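Side-chain contacts in dicer Related Helicase (Caenorhabditis elegans, PDB 6M6Q), which probably hydrolyses ATP as an RLR-type RNA helicase that binds single- and double-stranded RNA, and is represented here by its N-terminal domain: residues K35-C40 / D231-L236; G50-F55 / M70-P75. All coordinates share one frame; numbering follows the deposited sequence.

Both contacts begin near the N terminus, in helix 33-42 and the 3-10 segment that soon follows it. Interaction 2 closes first: residues 50-55 fold back against the end of helix 63-72, making a short loop with 14 residues between its segments. Interaction 1 reaches much farther, from helix 33-42 to helix 231-236 across 190 mostly helical residues, and the smaller loop lies wholly within this span, so the two nest and do not cross. Their centres are 11 Å apart and they touch directly, Cys40 meeting Phe52 and Leu232 meeting Ile71 and Ile72. Together they tie the N-terminal helices to helix 231-236, with helix 94-127 beside both.

Interaction 1 of 2, residues K35-C40 / D231-L236; sequences KFLDVC and DLVEDL
Val233 is the main contributor on helix 231-236, pressing its CG2 methyl against helix 33-42 between Leu37 and Asp38. CG2 comes within 3.9 Å of Asp38 CA, so it rests on the backbone itself, and within 4.3 Å of Leu37 CG. The torsion of Val233 sets this branch beside its own backbone N, and from there it reaches Asp38 CA. One turn on from Val233, Leu236 CD2 meets Leu37 CD2 at 4.3 Å. The apolar contact ends beside helix 94-127, where Leu37 touches Ser120 and Leu236 touches Arg116 and Arg117.

Beside this seam lies the carboxylate of Asp38. With CG anti to its backbone N (chi1 -174°), the group reaches past the valine, and OD2 passes Val233 CB at 3.9 Å. Its hydrogen bonds go to the loop just before helix 231-236: OD2 to Thr230 OG1, OD1 to Ser229 N. Within helix 33-42, Lys35 NZ adds a salt bridge of 3.5 Å to Asp38 OD1, which would partly balance the buried negative charge, and the lysine is held in turn by Tyr144 and Gln227.

The opposite character appears on the outer parts of helix 231-236. Asp231 and Asp235 are exposed, and Glu234 is partly so, its OE1 staying 7.0 Å from Asp38 OD2. The axes of the segments 35-40 and 231-236 approach to 9.5 Å with N-to-C directions 149° from each other, a near-antiparallel helix pair that joins distant parts of the chain in this all-helical N-terminal domain.

Interaction 2 of 2, residues G50-F55 / M70-P75; sequences GYFKLF and MIIDEP
A short 3-10 segment in the connection between helices 33-42 and 63-72 turns back on the end of the second helix, and Phe52 makes the contact with Ile71 and Ile72. The backbones stay well apart, the nearest CA atoms, those of Phe52 and Ile71, being 10.6 Å from each other, so the distance is bridged by side chains. Two methyls come obliquely from the same side of the aromatic plane, at different corners of the ring: Ile71 CD1 lies 4.2 Å from Phe52 CE1, and Ile72 CG2 lies 4.5 Å from Phe52 CE2.

The two isoleucines use different branches. Ile71 reaches with the far end of its long arm, stretched out by a chi2 of 166°, whereas Ile72 offers the short methyl attached directly to its CB. Two successive residues of the last helical turn thus meet one ring from a single side. Behind it, the 3-10 turn is closed by the bond from Phe55 N to Phe52 O, 3.1 Å long, and the ring of Phe55 sets its edge toward Phe52 C.

Further neighbours enclose the ring: Leu37, Cys40 and Val41 of helix 33-42 touch it, and the ring of Phe123 meets it with the planes at about 60°. Just past the isoleucines the chain leaves the helix at Asp73, whose carbonyl O accepts a hydrogen bond from Arg116 NH1.

Across the two segments the chemistry is entirely carbon against carbon. Cohesion here therefore rests on dispersion and the burial of apolar surface, and the contact imposes no directional bond between the segments.

Interaction 1 of 2, residues K35-C40 / D231-L236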
loop_
_atom_site.group_PDB
_atom_site.type_symbol
_atom_site.label_atom_id
_atom_site.label_comp_id
_atom_site.label_asym_id
_atom_site.label_seq_id
_atom_site.Cartn_x
_atom_site.Cartn_y
_atom_site.Cartn_z
ATOM N N LYS B 35 -6.762 -7.036 -16.235
ATOM C CA LYS B 35 -6.987 -7.287 -17.677
ATOM C C LYS B 35 -5.635 -7.290 -18.384
ATOM O O LYS B 35 -5.469 -8.096 -19.311
ATOM C CB LYS B 35 -7.954 -6.262 -18.277
ATOM C CG LYS B 35 -8.212 -6.391 -19.787
ATOM C CD LYS B 35 -8.729 -7.755 -20.214
ATOM C CE LYS B 35 -8.961 -7.909 -21.704
ATOM N NZ LYS B 35 -9.054 -9.347 -22.065
ATOM N N PHE B 36 -4.682 -6.488 -17.907
ATOM C CA PHE B 36 -3.299 -6.418 -18.447
ATOM C C PHE B 36 -2.567 -7.718 -18.128
ATOM O O PHE B 36 -1.948 -8.275 -19.043
ATOM C CB PHE B 36 -2.553 -5.213 -17.884
ATOM C CG PHE B 36 -1.061 -5.265 -18.077
ATOM C CD1 PHE B 36 -0.505 -5.197 -19.345
ATOM C CD2 PHE B 36 -0.210 -5.362 -16.987
ATOM C CE1 PHE B 36 0.868 -5.252 -19.516
ATOM C CE2 PHE B 36 1.158 -5.407 -17.158
ATOM C CZ PHE B 36 1.694 -5.349 -18.420
ATOM N N LEU B 37 -2.671 -8.196 -16.881
ATOM C CA LEU B 37 -2.143 -9.529 -16.453
ATOM C C LEU B 37 -2.792 -10.590 -17.315
ATOM O O LEU B 37 -2.048 -11.367 -17.881
ATOM C CB LEU B 37 -2.423 -9.785 -14.961
ATOM C CG LEU B 37 -1.836 -11.078 -14.359
ATOM C CD1 LEU B 37 -0.294 -11.070 -14.333
ATOM C CD2 LEU B 37 -2.382 -11.304 -12.951
ATOM N N ASP B 38 -4.124 -10.528 -17.485
ATOM C CA ASP B 38 -4.903 -11.497 -18.311
ATOM C C ASP B 38 -4.304 -11.589 -19.721
ATOM O O ASP B 38 -4.164 -12.725 -20.207
ATOM C CB ASP B 38 -6.395 -11.159 -18.371
ATOM C CG ASP B 38 -7.190 -12.231 -19.102
ATOM O OD1 ASP B 38 -7.549 -11.993 -20.273
ATOM O OD2 ASP B 38 -7.328 -13.333 -18.546
ATOM N N VAL B 39 -3.977 -10.445 -20.340
ATOM C CA VAL B 39 -3.438 -10.334 -21.736
ATOM C C VAL B 39 -2.041 -10.981 -21.788
ATOM O O VAL B 39 -1.788 -11.786 -22.706
ATOM C CB VAL B 39 -3.409 -8.859 -22.210
ATOM C CG1 VAL B 39 -2.520 -8.653 -23.431
ATOM C CG2 VAL B 39 -4.811 -8.324 -22.489
ATOM N N CYS B 40 -1.182 -10.681 -20.816
ATOM C CA CYS B 40 0.185 -11.257 -20.714
ATOM C C CYS B 40 0.091 -12.786 -20.562
ATOM O O CYS B 40 0.908 -13.474 -21.163
ATOM C CB CYS B 40 0.973 -10.645 -19.556
ATOM S SG CYS B 40 1.316 -8.874 -19.740
ATOM N N ASP B 231 -8.887 -18.584 -17.747
ATOM C CA ASP B 231 -9.460 -19.203 -16.527
ATOM C C ASP B 231 -8.536 -18.889 -15.353
ATOM O O ASP B 231 -9.066 -18.604 -14.251
ATOM C CB ASP B 231 -9.693 -20.703 -16.733
ATOM C CG ASP B 231 -10.776 -21.000 -17.765
ATOM O OD1 ASP B 231 -11.622 -21.874 -17.497
ATOM O OD2 ASP B 231 -10.778 -20.332 -18.818
ATOM N N LEU B 232 -7.215 -18.862 -15.604
ATOM C CA LEU B 232 -6.142 -18.726 -14.573
ATOM C C LEU B 232 -6.354 -17.441 -13.762
ATOM O O LEU B 232 -6.290 -17.512 -12.519
ATOM C CB LEU B 232 -4.780 -18.717 -15.269
ATOM C CG LEU B 232 -3.552 -18.773 -14.357
ATOM C CD1 LEU B 232 -2.436 -19.567 -15.018
ATOM C CD2 LEU B 232 -3.053 -17.376 -13.991
ATOM N N VAL B 233 -6.547 -16.309 -14.436
ATOM C CA VAL B 233 -6.661 -14.974 -13.790
ATOM C C VAL B 233 -8.066 -14.857 -13.196
ATOM O O VAL B 233 -8.200 -14.364 -12.073
ATOM C CB VAL B 233 -6.342 -13.831 -14.781
ATOM C CG1 VAL B 233 -6.557 -12.451 -14.154
ATOM C CG2 VAL B 233 -4.920 -13.947 -15.337
ATOM N N GLU B 234 -9.064 -15.382 -13.881
ATOM C CA GLU B 234 -10.467 -15.337 -13.415
ATOM C C GLU B 234 -10.583 -15.930 -11.998
ATOM O O GLU B 234 -11.126 -15.239 -11.139
ATOM C CB GLU B 234 -11.375 -16.076 -14.386
ATOM C CG GLU B 234 -12.833 -16.015 -13.977
ATOM C CD GLU B 234 -13.457 -14.637 -14.093
ATOM O OE1 GLU B 234 -13.437 -14.073 -15.231
ATOM O OE2 GLU B 234 -13.977 -14.118 -13.048
ATOM N N ASP B 235 -10.105 -17.172 -11.787
ATOM C CA ASP B 235 -10.254 -17.921 -10.500
ATOM C C ASP B 235 -9.253 -17.383 -9.458
ATOM O O ASP B 235 -9.422 -17.696 -8.193
ATOM C CB ASP B 235 -10.099 -19.430 -10.724
ATOM C CG ASP B 235 -8.671 -19.941 -10.603
ATOM O OD1 ASP B 235 -8.113 -20.366 -11.639
ATOM O OD2 ASP B 235 -8.137 -19.944 -9.463
ATOM N N LEU B 236 -8.251 -16.655 -9.909
ATOM C CA LEU B 236 -7.237 -16.041 -9.032
ATOM C C LEU B 236 -7.877 -14.874 -8.272
ATOM O O LEU B 236 -7.479 -14.649 -7.121
ATOM C CB LEU B 236 -6.071 -15.609 -9.912
ATOM C CG LEU B 236 -4.955 -14.834 -9.236
ATOM C CD1 LEU B 236 -4.242 -15.689 -8.209
ATOM C CD2 LEU B 236 -3.971 -14.341 -10.280
#

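Interaction 2 of 2, residues G50-F55 / M70-P75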
loop_
_atom_site.group_PDB
_atom_site.type_symbol
_atom_site.label_atom_id
_atom_site.label_comp_id
_atom_site.label_asym_id
_atom_site.label_seq_id
_atom_site.Cartn_x
_atom_site.Cartn_y
_atom_site.Cartn_z
ATOM N N GLY B 50 5.769 -15.544 -23.248
ATOM C CA GLY B 50 4.988 -14.582 -24.059
ATOM C C GLY B 50 5.403 -13.142 -23.797
ATOM O O GLY B 50 6.612 -12.872 -23.782
ATOM N N TYR B 51 4.429 -12.251 -23.594
ATOM C CA TYR B 51 4.631 -10.777 -23.515
ATOM C C TYR B 51 5.387 -10.425 -22.217
ATOM O O TYR B 51 5.964 -9.326 -22.148
ATOM C CB TYR B 51 3.301 -10.009 -23.571
ATOM C CG TYR B 51 2.517 -10.089 -24.866
ATOM C CD1 TYR B 51 3.086 -10.562 -26.043
ATOM C CD2 TYR B 51 1.191 -9.670 -24.914
ATOM C CE1 TYR B 51 2.355 -10.634 -27.220
ATOM C CE2 TYR B 51 0.445 -9.748 -26.080
ATOM C CZ TYR B 51 1.027 -10.234 -27.236
ATOM O OH TYR B 51 0.293 -10.317 -28.379
ATOM N N PHE B 52 5.391 -11.321 -21.220
ATOM C CA PHE B 52 6.075 -11.097 -19.923
ATOM C C PHE B 52 7.545 -10.726 -20.196
ATOM O O PHE B 52 8.126 -9.914 -19.442
ATOM C CB PHE B 52 5.962 -12.335 -19.012
ATOM C CG PHE B 52 4.636 -12.530 -18.305
ATOM C CD1 PHE B 52 4.328 -11.831 -17.144
ATOM C CD2 PHE B 52 3.722 -13.468 -18.762
ATOM C CE1 PHE B 52 3.118 -12.036 -16.497
ATOM C CE2 PHE B 52 2.517 -13.671 -18.108
ATOM C CZ PHE B 52 2.214 -12.949 -16.986
ATOM N N LYS B 53 8.129 -11.288 -21.258
ATOM C CA LYS B 53 9.585 -11.169 -21.553
ATOM C C LYS B 53 9.944 -9.705 -21.855
ATOM O O LYS B 53 11.094 -9.325 -21.586
ATOM C CB LYS B 53 9.994 -12.083 -22.707
ATOM C CG LYS B 53 11.429 -12.578 -22.635
ATOM C CD LYS B 53 11.909 -13.240 -23.899
ATOM C CE LYS B 53 13.294 -13.831 -23.753
ATOM N NZ LYS B 53 14.297 -12.793 -23.413
ATOM N N LEU B 54 8.989 -8.912 -22.364
ATOM C CA LEU B 54 9.196 -7.477 -22.717
ATOM C C LEU B 54 9.513 -6.653 -21.453
ATOM O O LEU B 54 9.800 -5.452 -21.613
ATOM C CB LEU B 54 7.941 -6.919 -23.405
ATOM C CG LEU B 54 7.573 -7.534 -24.752
ATOM C CD1 LEU B 54 6.078 -7.363 -25.035
ATOM C CD2 LEU B 54 8.404 -6.926 -25.874
ATOM N N PHE B 55 9.428 -7.247 -20.251
ATOM C CA PHE B 55 9.578 -6.529 -18.953
ATOM C C PHE B 55 10.850 -6.995 -18.224
ATOM O O PHE B 55 11.077 -6.555 -17.075
ATOM C CB PHE B 55 8.323 -6.719 -18.094
ATOM C CG PHE B 55 7.047 -6.223 -18.728
ATOM C CD1 PHE B 55 6.275 -7.059 -19.517
ATOM C CD2 PHE B 55 6.620 -4.919 -18.542
ATOM C CE1 PHE B 55 5.116 -6.597 -20.119
ATOM C CE2 PHE B 55 5.458 -4.461 -19.140
ATOM C CZ PHE B 55 4.713 -5.300 -19.933
ATOM N N MET B 70 6.091 -18.981 -12.000
ATOM C CA MET B 70 5.293 -19.108 -10.756
ATOM C C MET B 70 3.814 -18.779 -11.029
ATOM O O MET B 70 2.974 -19.345 -10.354
ATOM C CB MET B 70 5.831 -18.194 -9.666
ATOM C CG MET B 70 7.094 -18.736 -9.021
ATOM S SD MET B 70 6.778 -20.193 -7.981
ATOM C CE MET B 70 8.130 -20.050 -6.811
ATOM N N ILE B 71 3.530 -17.960 -12.046
ATOM C CA ILE B 71 2.159 -17.498 -12.404
ATOM C C ILE B 71 1.484 -18.529 -13.332
ATOM O O ILE B 71 0.288 -18.822 -13.101
ATOM C CB ILE B 71 2.208 -16.083 -13.024
ATOM C CG1 ILE B 71 2.637 -15.023 -11.996
ATOM C CG2 ILE B 71 0.876 -15.721 -13.685
ATOM C CD1 ILE B 71 3.016 -13.692 -12.618
ATOM N N ILE B 72 2.196 -19.047 -14.342
ATOM C CA ILE B 72 1.597 -19.840 -15.470
ATOM C C ILE B 72 1.837 -21.347 -15.275
ATOM O O ILE B 72 1.058 -22.131 -15.849
ATOM C CB ILE B 72 2.124 -19.366 -16.836
ATOM C CG1 ILE B 72 3.649 -19.459 -16.933
ATOM C CG2 ILE B 72 1.617 -17.970 -17.134
ATOM C CD1 ILE B 72 4.195 -19.139 -18.309
ATOM N N ASP B 73 2.887 -21.735 -14.535
ATOM C CA ASP B 73 3.206 -23.156 -14.184
ATOM C C ASP B 73 1.929 -23.875 -13.738
ATOM O O ASP B 73 1.191 -23.330 -12.894
ATOM C CB ASP B 73 4.267 -23.258 -13.076
ATOM C CG ASP B 73 5.713 -23.266 -13.572
ATOM O OD1 ASP B 73 5.928 -23.101 -14.812
ATOM O OD2 ASP B 73 6.617 -23.425 -12.720
ATOM N N GLU B 74 1.673 -25.040 -14.321
ATOM C CA GLU B 74 0.579 -25.968 -13.947
ATOM C C GLU B 74 0.835 -26.462 -12.521
ATOM O O GLU B 74 1.973 -26.697 -12.131
ATOM C CB GLU B 74 0.550 -27.117 -14.966
ATOM C CG GLU B 74 -0.841 -27.571 -15.375
ATOM C CD GLU B 74 -1.578 -26.631 -16.303
ATOM O OE1 GLU B 74 -0.944 -26.121 -17.252
ATOM O OE2 GLU B 74 -2.796 -26.442 -16.099
ATOM N N PRO B 75 -0.198 -26.629 -11.687
ATOM C CA PRO B 75 0.015 -27.157 -10.331
ATOM C C PRO B 75 0.430 -28.654 -10.318
ATOM O O PRO B 75 -0.028 -29.412 -11.173
ATOM C CB PRO B 75 -1.355 -26.914 -9.659
ATOM C CG PRO B 75 -2.370 -26.916 -10.826
ATOM C CD PRO B 75 -1.613 -26.379 -12.020
#